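Local coordinates for protein pyridoxine 4-oxidase (Mesorhizobium loti, PDB 4HA6) that oxidises pyridoxine at its 4-hydroxymethyl group, using a bound FAD, as a member of the GMC oxidoreductase family, at residues T214-R219 / L231-R236; E255-L260 / C448-M453; G286-D291 / T366-V371. One frame throughout, in Å; residues are numbered along the deposited sequence. Where two conformers were deposited one is given.

Interaction 1: residues T214-R219 / L231-R236; sequences TGSRVR and LEVVGR. With FAD (flavin-adenine dinucleotide), chain B.
Arg219 faces Glu232 across an antiparallel beta hairpin of strands 217-224 and 227-235, with Val234 CG2 over its guanidinium; the hairpin belongs to the FAD-binding part of this GMC oxidoreductase. Arg219, Val234 and Glu232 bury the largest areas here. The register follows from the backbone: Arg217 and Val234 form a hydrogen-bonded pair, with Arg217 N to Val234 O at 2.8 Å and Val234 N to Arg217 O at 2.7 Å, while Val218 and Val233 form the adjoining non-hydrogen-bonded pair. Beyond it, Arg219 N bonds to Glu232 O.

Arg219 grips the carboxylate side-on. Its NE lies 2.9 Å from Glu232 OE1 and its NH2 2.7 Å from Glu232 OE2, both bonds almost straight. Both oxygens lie in the guanidinium plane, yet each nitrogen comes from well above the carboxylate plane, because the two planes are turned 60° apart. Glu232 CG is anti to the backbone N (chi1 178°), and the chain runs out extended to meet the arginine; Arg220 gives OE1 a second ionic partner. The Val234 CG2 methyl, 3.6 Å from Arg219 CZ, backs the ion pair.

The side chains of Val218 and Val233 share a different face of the hairpin, where Val218 CG2 meets Val233 CG2 and Val218 CG1 meets Leu231 CD2. Strands 4-7 and 28-31 pack against this apolar side. The backbone of Val218 reads the adenine of FAD through two bonds: its N donates to N1A at 2.9 Å, and its O accepts from N6A at 2.9 Å.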
# COMPACT_ATOMS: atom_id res chain seq x y z
N THR A 214 21.98 1.99 -8.02
CA THR A 214 21.14 3.06 -7.47
C THR A 214 21.23 4.36 -8.27
O THR A 214 21.99 4.45 -9.23
CB THR A 214 21.50 3.38 -6.01
OG1 THR A 214 22.90 3.71 -5.94
CG2 THR A 214 21.22 2.19 -5.11
N GLY A 215 20.44 5.36 -7.87
CA GLY A 215 20.37 6.62 -8.60
C GLY A 215 20.15 6.46 -10.10
O GLY A 215 20.54 7.32 -10.89
N SER A 216 19.52 5.35 -10.49
CA SER A 216 19.34 5.02 -11.91
C SER A 216 17.87 4.76 -12.26
O SER A 216 17.24 3.86 -11.70
CB SER A 216 20.17 3.78 -12.23
OG SER A 216 21.50 3.93 -11.78
N ARG A 217 17.35 5.55 -13.20
CA ARG A 217 15.96 5.42 -13.64
C ARG A 217 15.82 4.70 -14.97
O ARG A 217 16.40 5.13 -15.97
CB ARG A 217 15.34 6.80 -13.81
CG ARG A 217 14.71 7.35 -12.57
CD ARG A 217 14.25 8.77 -12.79
NE ARG A 217 14.47 9.58 -11.60
CZ ARG A 217 13.57 10.41 -11.09
NH1 ARG A 217 12.40 10.54 -11.69
NH2 ARG A 217 13.86 11.10 -10.00
N VAL A 218 15.03 3.63 -14.99
CA VAL A 218 14.72 2.96 -16.26
C VAL A 218 13.69 3.79 -17.00
O VAL A 218 12.59 4.04 -16.47
CB VAL A 218 14.19 1.53 -16.05
CG1 VAL A 218 13.83 0.90 -17.38
CG2 VAL A 218 15.23 0.68 -15.32
N ARG A 219 14.03 4.23 -18.21
CA ARG A 219 13.20 5.18 -18.96
C ARG A 219 12.32 4.47 -19.97
O ARG A 219 11.16 4.85 -20.16
CB ARG A 219 14.07 6.25 -19.66
CG ARG A 219 13.31 7.20 -20.59
CD ARG A 219 14.08 8.49 -20.90
NE ARG A 219 15.29 8.25 -21.68
CZ ARG A 219 16.23 9.16 -21.92
NH1 ARG A 219 16.12 10.39 -21.42
NH2 ARG A 219 17.31 8.85 -22.64
N LEU A 231 16.99 -2.56 -21.69
CA LEU A 231 16.43 -1.45 -20.92
C LEU A 231 17.32 -0.24 -21.09
O LEU A 231 18.54 -0.36 -21.02
CB LEU A 231 16.37 -1.78 -19.43
CG LEU A 231 15.69 -3.05 -18.93
CD1 LEU A 231 16.63 -4.24 -19.07
CD2 LEU A 231 15.28 -2.85 -17.49
N GLU A 232 16.71 0.93 -21.28
CA GLU A 232 17.46 2.18 -21.30
C GLU A 232 17.47 2.73 -19.89
O GLU A 232 16.40 2.99 -19.30
CB GLU A 232 16.81 3.20 -22.25
CG GLU A 232 17.52 4.55 -22.28
CD GLU A 232 16.74 5.60 -23.07
OE1 GLU A 232 15.49 5.64 -22.94
OE2 GLU A 232 17.37 6.38 -23.80
N VAL A 233 18.66 2.89 -19.33
CA VAL A 233 18.78 3.36 -17.96
C VAL A 233 19.41 4.75 -17.92
O VAL A 233 20.43 5.00 -18.56
CB VAL A 233 19.58 2.39 -17.09
CG1 VAL A 233 19.66 2.91 -15.66
CG2 VAL A 233 18.92 1.03 -17.13
N VAL A 234 18.77 5.66 -17.19
CA VAL A 234 19.21 7.04 -17.09
C VAL A 234 19.75 7.32 -15.69
O VAL A 234 19.04 7.20 -14.68
CB VAL A 234 18.04 7.99 -17.40
CG1 VAL A 234 18.48 9.43 -17.26
CG2 VAL A 234 17.49 7.72 -18.82
N GLY A 235 21.03 7.67 -15.62
CA GLY A 235 21.66 7.96 -14.35
C GLY A 235 22.13 9.40 -14.24
O GLY A 235 21.90 10.21 -15.14
N ARG A 236 22.79 9.70 -13.13
CA ARG A 236 23.32 11.04 -12.87
C ARG A 236 24.27 11.51 -13.97
O ARG A 236 24.46 12.71 -14.17
CB ARG A 236 24.03 11.09 -11.52
CG ARG A 236 23.11 11.28 -10.32
CD ARG A 236 23.91 11.49 -9.04
NE ARG A 236 24.68 10.30 -8.66
CZ ARG A 236 24.17 9.26 -8.02
NH1 ARG A 236 22.89 9.25 -7.68
NH2 ARG A 236 24.94 8.22 -7.72
PA FAD B . 7.30 0.67 -3.84
O1A FAD B . 7.65 0.04 -2.49
O2A FAD B . 6.76 2.07 -3.85
O5B FAD B . 8.63 0.59 -4.75
C5B FAD B . 8.80 1.27 -5.99
C4B FAD B . 10.30 1.46 -6.14
O4B FAD B . 10.70 1.54 -7.51
C3B FAD B . 10.74 2.76 -5.48
O3B FAD B . 11.92 2.45 -4.71
C2B FAD B . 11.07 3.70 -6.64
O2B FAD B . 12.11 4.63 -6.30
C1B FAD B . 11.49 2.72 -7.74
N9A FAD B . 11.22 3.18 -9.13
C8A FAD B . 10.09 3.77 -9.59
N7A FAD B . 10.20 4.02 -10.93
C5A FAD B . 11.41 3.58 -11.35
C6A FAD B . 12.15 3.53 -12.64
N6A FAD B . 11.59 4.02 -13.79
N1A FAD B . 13.39 2.99 -12.63
C2A FAD B . 13.95 2.49 -11.50
N3A FAD B . 13.32 2.50 -10.31
C4A FAD B . 12.07 3.02 -10.16
N1 FAD B . 1.27 -0.29 3.73
C2 FAD B . 0.98 -1.08 4.78
O2 FAD B . 0.64 -2.26 4.57
N3 FAD B . 1.02 -0.63 6.05
C4 FAD B . 1.36 0.63 6.36
O4 FAD B . 1.38 1.04 7.55
C4X FAD B . 1.69 1.56 5.25
N5 FAD B . 2.03 2.85 5.46
C5X FAD B . 2.35 3.67 4.43
C6 FAD B . 2.71 4.99 4.66
C7 FAD B . 3.04 5.83 3.60
C7M FAD B . 3.43 7.26 3.87
C8 FAD B . 3.01 5.31 2.21
C8M FAD B . 3.36 6.22 1.06
C9 FAD B . 2.65 3.98 1.96
C9A FAD B . 2.32 3.15 3.03
N10 FAD B . 1.95 1.82 2.79
C10 FAD B . 1.63 1.00 3.89
C1' FAD B . 1.90 1.29 1.42
C2' FAD B . 3.07 0.38 1.09
O2' FAD B . 4.30 0.97 1.54
C3' FAD B . 3.08 0.21 -0.43
O3' FAD B . 1.77 -0.21 -0.85
C4' FAD B . 4.12 -0.81 -0.87
O4' FAD B . 5.40 -0.38 -0.37
C5' FAD B . 4.15 -0.96 -2.39
O5' FAD B . 5.39 -1.56 -2.76
P FAD B . 5.77 -1.72 -4.30
O1P FAD B . 6.91 -2.71 -4.47
O2P FAD B . 4.50 -1.91 -5.12
O3P FAD B . 6.27 -0.24 -4.67

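Interaction 2: residues E255-L260 / C448-M453; sequences ESPALL and CGTCRM. With FAD (flavin-adenine dinucleotide), chain B.
Pro257 lays the CG corner of its ring against Thr450, with CG 3.5 Å from OG1 and 3.8 Å from CB of that threonine. The hydroxyl stands between the backbone N and carbonyl carbon of Thr450 (chi1 47°), which turns OG1 to the helix, where it is hydrogen-bonded to Ala253 O. Next along the loop, the thiol of Cys451 fits beside the same turn. Its SG is 4.1 Å from Pro257 CD and 3.9 Å from Leu260 CD1, van der Waals distances that mark an apolar contact. Every touching residue is buried, and Leu249, Leu473 and Val475 of the parallel sheet pack around Leu260 and Cys451.

Glu255 leads away from the loop, toward the cofactor. Its CB lies 3.2 Å from FAD N7A and its CG 3.6 Å from FAD C8A, while OE2 is hydrogen-bonded to Tyr60 OH. An alanine here would keep CB beside N7A but is likely to leave the Tyr60 hydroxyl without this partner and to open a gap beside C8A.

Helix 252-262 follows strand 246-249 directly, a beta-alpha unit of the Rossmann-type FAD-binding fold, and it meets the adenine with one side and the 448-453 loop with another.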
# COMPACT_ATOMS: atom_id res chain seq x y z
N GLU A 255 4.61 3.98 -11.14
CA GLU A 255 5.77 3.97 -12.02
C GLU A 255 5.86 2.75 -12.92
O GLU A 255 6.46 2.81 -14.00
CB GLU A 255 7.05 4.19 -11.20
CG GLU A 255 7.14 5.60 -10.61
CD GLU A 255 7.23 6.70 -11.68
OE1 GLU A 255 7.55 6.40 -12.86
OE2 GLU A 255 6.98 7.87 -11.34
N SER A 256 5.26 1.63 -12.52
CA SER A 256 5.23 0.51 -13.45
C SER A 256 4.40 0.82 -14.71
O SER A 256 4.91 0.66 -15.83
CB SER A 256 4.84 -0.80 -12.77
OG SER A 256 5.89 -1.26 -11.95
N PRO A 257 3.13 1.28 -14.55
CA PRO A 257 2.40 1.62 -15.78
C PRO A 257 3.09 2.74 -16.57
O PRO A 257 3.08 2.71 -17.81
CB PRO A 257 1.03 2.07 -15.28
CG PRO A 257 1.21 2.43 -13.84
CD PRO A 257 2.31 1.50 -13.35
N ALA A 258 3.68 3.72 -15.88
CA ALA A 258 4.34 4.82 -16.58
C ALA A 258 5.49 4.30 -17.45
O ALA A 258 5.67 4.75 -18.59
CB ALA A 258 4.85 5.87 -15.61
N LEU A 259 6.27 3.37 -16.92
CA LEU A 259 7.39 2.82 -17.69
C LEU A 259 6.86 2.11 -18.92
O LEU A 259 7.42 2.25 -20.01
CB LEU A 259 8.21 1.84 -16.84
CG LEU A 259 9.33 1.11 -17.60
CD1 LEU A 259 10.24 2.09 -18.37
CD2 LEU A 259 10.13 0.24 -16.64
N LEU A 260 5.78 1.35 -18.75
CA LEU A 260 5.20 0.63 -19.89
C LEU A 260 4.71 1.62 -20.96
O LEU A 260 4.97 1.42 -22.17
CB LEU A 260 4.09 -0.33 -19.43
CG LEU A 260 4.57 -1.48 -18.53
CD1 LEU A 260 3.39 -2.22 -17.93
CD2 LEU A 260 5.48 -2.46 -19.30
N CYS A 448 -2.90 0.97 -6.11
CA CYS A 448 -2.73 -0.36 -6.68
C CYS A 448 -3.64 -0.56 -7.89
O CYS A 448 -4.51 0.28 -8.15
CB CYS A 448 -3.03 -1.43 -5.62
SG CYS A 448 -4.82 -1.66 -5.22
N GLY A 449 -3.42 -1.63 -8.65
CA GLY A 449 -4.38 -2.08 -9.66
C GLY A 449 -4.15 -1.69 -11.11
O GLY A 449 -4.90 -2.10 -12.00
N THR A 450 -3.11 -0.91 -11.36
CA THR A 450 -2.92 -0.25 -12.66
C THR A 450 -2.30 -1.15 -13.73
O THR A 450 -2.16 -0.74 -14.89
CB THR A 450 -2.03 0.99 -12.50
OG1 THR A 450 -0.88 0.66 -11.70
CG2 THR A 450 -2.82 2.09 -11.80
N CYS A 451 -1.89 -2.35 -13.34
CA CYS A 451 -1.46 -3.36 -14.30
C CYS A 451 -2.20 -4.64 -13.91
O CYS A 451 -1.57 -5.65 -13.58
CB CYS A 451 0.05 -3.56 -14.24
SG CYS A 451 1.06 -2.11 -14.80
N ARG A 452 -3.53 -4.59 -13.94
CA ARG A 452 -4.31 -5.65 -13.26
C ARG A 452 -4.06 -7.06 -13.80
O ARG A 452 -3.99 -7.30 -15.02
CB ARG A 452 -5.82 -5.34 -13.23
CG ARG A 452 -6.51 -5.53 -14.54
CD ARG A 452 -8.03 -5.28 -14.49
NE ARG A 452 -8.52 -5.34 -15.86
CZ ARG A 452 -8.85 -6.47 -16.47
NH1 ARG A 452 -8.77 -7.63 -15.83
NH2 ARG A 452 -9.28 -6.45 -17.73
N MET A 453 -3.90 -7.97 -12.86
CA MET A 453 -3.86 -9.38 -13.16
C MET A 453 -5.28 -9.85 -13.45
O MET A 453 -6.21 -9.49 -12.73
CB MET A 453 -3.29 -10.13 -11.95
CG MET A 453 -3.42 -11.64 -12.04
SD MET A 453 -2.73 -12.49 -10.60
CE MET A 453 -3.78 -11.86 -9.28
PA FAD B . 7.30 0.67 -3.84
O1A FAD B . 7.65 0.04 -2.49
O2A FAD B . 6.76 2.07 -3.85
O5B FAD B . 8.63 0.59 -4.75
C5B FAD B . 8.80 1.27 -5.99
C4B FAD B . 10.30 1.46 -6.14
O4B FAD B . 10.70 1.54 -7.51
C3B FAD B . 10.74 2.76 -5.48
O3B FAD B . 11.92 2.45 -4.71
C2B FAD B . 11.07 3.70 -6.64
O2B FAD B . 12.11 4.63 -6.30
C1B FAD B . 11.49 2.72 -7.74
N9A FAD B . 11.22 3.18 -9.13
C8A FAD B . 10.09 3.77 -9.59
N7A FAD B . 10.20 4.02 -10.93
C5A FAD B . 11.41 3.58 -11.35
C6A FAD B . 12.15 3.53 -12.64
N6A FAD B . 11.59 4.02 -13.79
N1A FAD B . 13.39 2.99 -12.63
C2A FAD B . 13.95 2.49 -11.50
N3A FAD B . 13.32 2.50 -10.31
C4A FAD B . 12.07 3.02 -10.16
N1 FAD B . 1.27 -0.29 3.73
C2 FAD B . 0.98 -1.08 4.78
O2 FAD B . 0.64 -2.26 4.57
N3 FAD B . 1.02 -0.63 6.05
C4 FAD B . 1.36 0.63 6.36
O4 FAD B . 1.38 1.04 7.55
C4X FAD B . 1.69 1.56 5.25
N5 FAD B . 2.03 2.85 5.46
C5X FAD B . 2.35 3.67 4.43
C6 FAD B . 2.71 4.99 4.66
C7 FAD B . 3.04 5.83 3.60
C7M FAD B . 3.43 7.26 3.87
C8 FAD B . 3.01 5.31 2.21
C8M FAD B . 3.36 6.22 1.06
C9 FAD B . 2.65 3.98 1.96
C9A FAD B . 2.32 3.15 3.03
N10 FAD B . 1.95 1.82 2.79
C10 FAD B . 1.63 1.00 3.89
C1' FAD B . 1.90 1.29 1.42
C2' FAD B . 3.07 0.38 1.09
O2' FAD B . 4.30 0.97 1.54
C3' FAD B . 3.08 0.21 -0.43
O3' FAD B . 1.77 -0.21 -0.85
C4' FAD B . 4.12 -0.81 -0.87
O4' FAD B . 5.40 -0.38 -0.37
C5' FAD B . 4.15 -0.96 -2.39
O5' FAD B . 5.39 -1.56 -2.76
P FAD B . 5.77 -1.72 -4.30
O1P FAD B . 6.91 -2.71 -4.47
O2P FAD B . 4.50 -1.91 -5.12
O3P FAD B . 6.27 -0.24 -4.67

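Interaction 3: residues G286-D291 / T366-V371; sequences GRNLQD and TSRGSV
Leu289 and Gly369 form a single antiparallel bridge, a hydrogen-bonded pair joining the loop before strand 293-302 to the approach of the short strand 370-372. Among the backbone bonds, Gly369 N to Leu289 O (2.8 Å) is in the carbonyl plane on a lone pair, whereas Leu289 N reaches Gly369 O at 3.2 Å from above its plane. Farther along, Val371 N bonds to Gly286 O at 2.7 Å, and Gly286 has a positive phi and no room for a side chain, since a CB would clash with Val371 O. A water bridges the segments, accepting from Asn288 N and donating to Gly369 O.

Apolar contact is provided by Leu289, whose CD2 touches Val371 CG2 at 3.9 Å; Ile384 of the neighbouring strand 383-385 packs on both side chains.

The remaining interaction is a stack of flat groups. Gln290's amide, fixed by Leu484 N at OE1 and by Pro482 O at NE2, lies nearly parallel to the Arg368 guanidinium, 5° apart. NE2 also bonds to Asn288 O. Arg368 bends at chi2 (-67°), bringing its guanidinium back over the amide, while NH1 bonds to Ser367 O at 2.8 Å. Gln290 CD sits 3.3 Å above the guanidinium plane, over its centre.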
# COMPACT_ATOMS: atom_id res chain seq x y z
N GLY A 286 -2.72 1.30 -16.69
CA GLY A 286 -3.02 2.56 -16.05
C GLY A 286 -4.44 2.65 -15.52
O GLY A 286 -4.73 3.54 -14.72
N ARG A 287 -5.33 1.75 -15.96
CA ARG A 287 -6.72 1.76 -15.51
C ARG A 287 -6.89 0.88 -14.26
O ARG A 287 -5.91 0.29 -13.79
CB ARG A 287 -7.64 1.30 -16.65
CG ARG A 287 -7.60 2.24 -17.87
CD ARG A 287 -8.84 2.09 -18.76
NE ARG A 287 -10.06 2.45 -18.05
CZ ARG A 287 -10.44 3.70 -17.79
NH1 ARG A 287 -9.70 4.73 -18.20
NH2 ARG A 287 -11.56 3.93 -17.12
N ASN A 288 -8.12 0.79 -13.73
CA ASN A 288 -8.38 -0.02 -12.52
C ASN A 288 -7.64 0.55 -11.29
O ASN A 288 -7.46 -0.16 -10.29
CB ASN A 288 -8.01 -1.51 -12.76
CG ASN A 288 -8.39 -2.46 -11.58
OD1 ASN A 288 -7.52 -3.16 -10.99
ND2 ASN A 288 -9.68 -2.50 -11.25
N LEU A 289 -7.22 1.81 -11.34
CA LEU A 289 -6.50 2.41 -10.21
C LEU A 289 -7.39 2.49 -8.97
O LEU A 289 -8.49 3.07 -9.03
CB LEU A 289 -5.97 3.82 -10.53
CG LEU A 289 -5.47 4.62 -9.30
CD1 LEU A 289 -4.21 4.02 -8.76
CD2 LEU A 289 -5.25 6.12 -9.60
N GLN A 290 -6.91 1.93 -7.86
CA GLN A 290 -7.64 1.99 -6.59
C GLN A 290 -6.77 2.57 -5.47
O GLN A 290 -5.55 2.49 -5.53
CB GLN A 290 -8.09 0.58 -6.18
CG GLN A 290 -9.07 -0.04 -7.14
CD GLN A 290 -9.09 -1.55 -7.03
OE1 GLN A 290 -9.52 -2.10 -6.01
NE2 GLN A 290 -8.56 -2.22 -8.06
N ASP A 291 -7.41 3.10 -4.43
CA ASP A 291 -6.70 3.58 -3.25
C ASP A 291 -7.69 3.59 -2.09
O ASP A 291 -8.91 3.55 -2.31
CB ASP A 291 -6.13 4.98 -3.50
CG ASP A 291 -5.38 5.56 -2.29
OD1 ASP A 291 -4.77 4.78 -1.51
OD2 ASP A 291 -5.40 6.81 -2.14
N THR A 366 -15.54 0.91 -4.56
CA THR A 366 -15.92 0.42 -5.88
C THR A 366 -15.55 1.41 -6.96
O THR A 366 -15.57 1.05 -8.14
CB THR A 366 -17.42 0.03 -6.00
OG1 THR A 366 -18.24 1.20 -5.83
CG2 THR A 366 -17.78 -0.98 -4.94
N SER A 367 -15.22 2.65 -6.59
CA SER A 367 -14.70 3.62 -7.57
C SER A 367 -13.40 3.11 -8.19
O SER A 367 -12.66 2.32 -7.58
CB SER A 367 -14.47 4.99 -6.93
OG SER A 367 -15.65 5.47 -6.30
N ARG A 368 -13.12 3.56 -9.41
CA ARG A 368 -11.94 3.12 -10.14
C ARG A 368 -11.39 4.29 -10.94
O ARG A 368 -12.15 4.99 -11.63
CB ARG A 368 -12.29 1.97 -11.08
CG ARG A 368 -12.66 0.66 -10.39
CD ARG A 368 -11.45 0.06 -9.66
NE ARG A 368 -11.73 -1.26 -9.10
CZ ARG A 368 -12.39 -1.48 -7.97
NH1 ARG A 368 -12.84 -0.46 -7.24
NH2 ARG A 368 -12.59 -2.72 -7.55
N GLY A 369 -10.09 4.53 -10.83
CA GLY A 369 -9.50 5.66 -11.52
C GLY A 369 -8.48 5.26 -12.56
O GLY A 369 -8.51 4.14 -13.08
N SER A 370 -7.57 6.18 -12.87
CA SER A 370 -6.58 5.88 -13.91
C SER A 370 -5.33 6.71 -13.73
O SER A 370 -5.37 7.77 -13.09
CB SER A 370 -7.16 6.15 -15.30
OG SER A 370 -7.39 7.55 -15.49
N VAL A 371 -4.22 6.20 -14.25
CA VAL A 371 -2.97 6.96 -14.37
C VAL A 371 -2.57 6.95 -15.84
O VAL A 371 -2.60 5.89 -16.48
CB VAL A 371 -1.82 6.32 -13.56
CG1 VAL A 371 -0.64 7.29 -13.47
CG2 VAL A 371 -2.28 5.93 -12.18
O HOH W 1 -10.29 2.60 -14.65
O HOH W 2 -10.58 3.29 -5.58

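How the interactions relate
Interactions 1 and 2 flank the adenine end of FAD: the backbone of Val218, on the edge strand 217-224, pairs with the base, and the helix of interaction 2 lies beside its N7A and C8A. Their centres are 18 Å apart, yet they touch where Leu259 CD1 packs 3.4 Å from Arg219 O. Interaction 3 lies within the chain loop closed by interaction 2, with centres 10 Å apart, and the 448-453 loop is common ground: Thr450 O probably accepts from Gly286 N at 2.8 Å, and Cys448 O from Gln290 N at 2.9 Å. Interaction 3 does not touch interaction 1, their nearest atoms being about 14 Å apart. At the end of segment 286-291, Asp291 OD1 is hydrogen-bonded to the backbone N of His446, a residue of the pyridoxamine pocket.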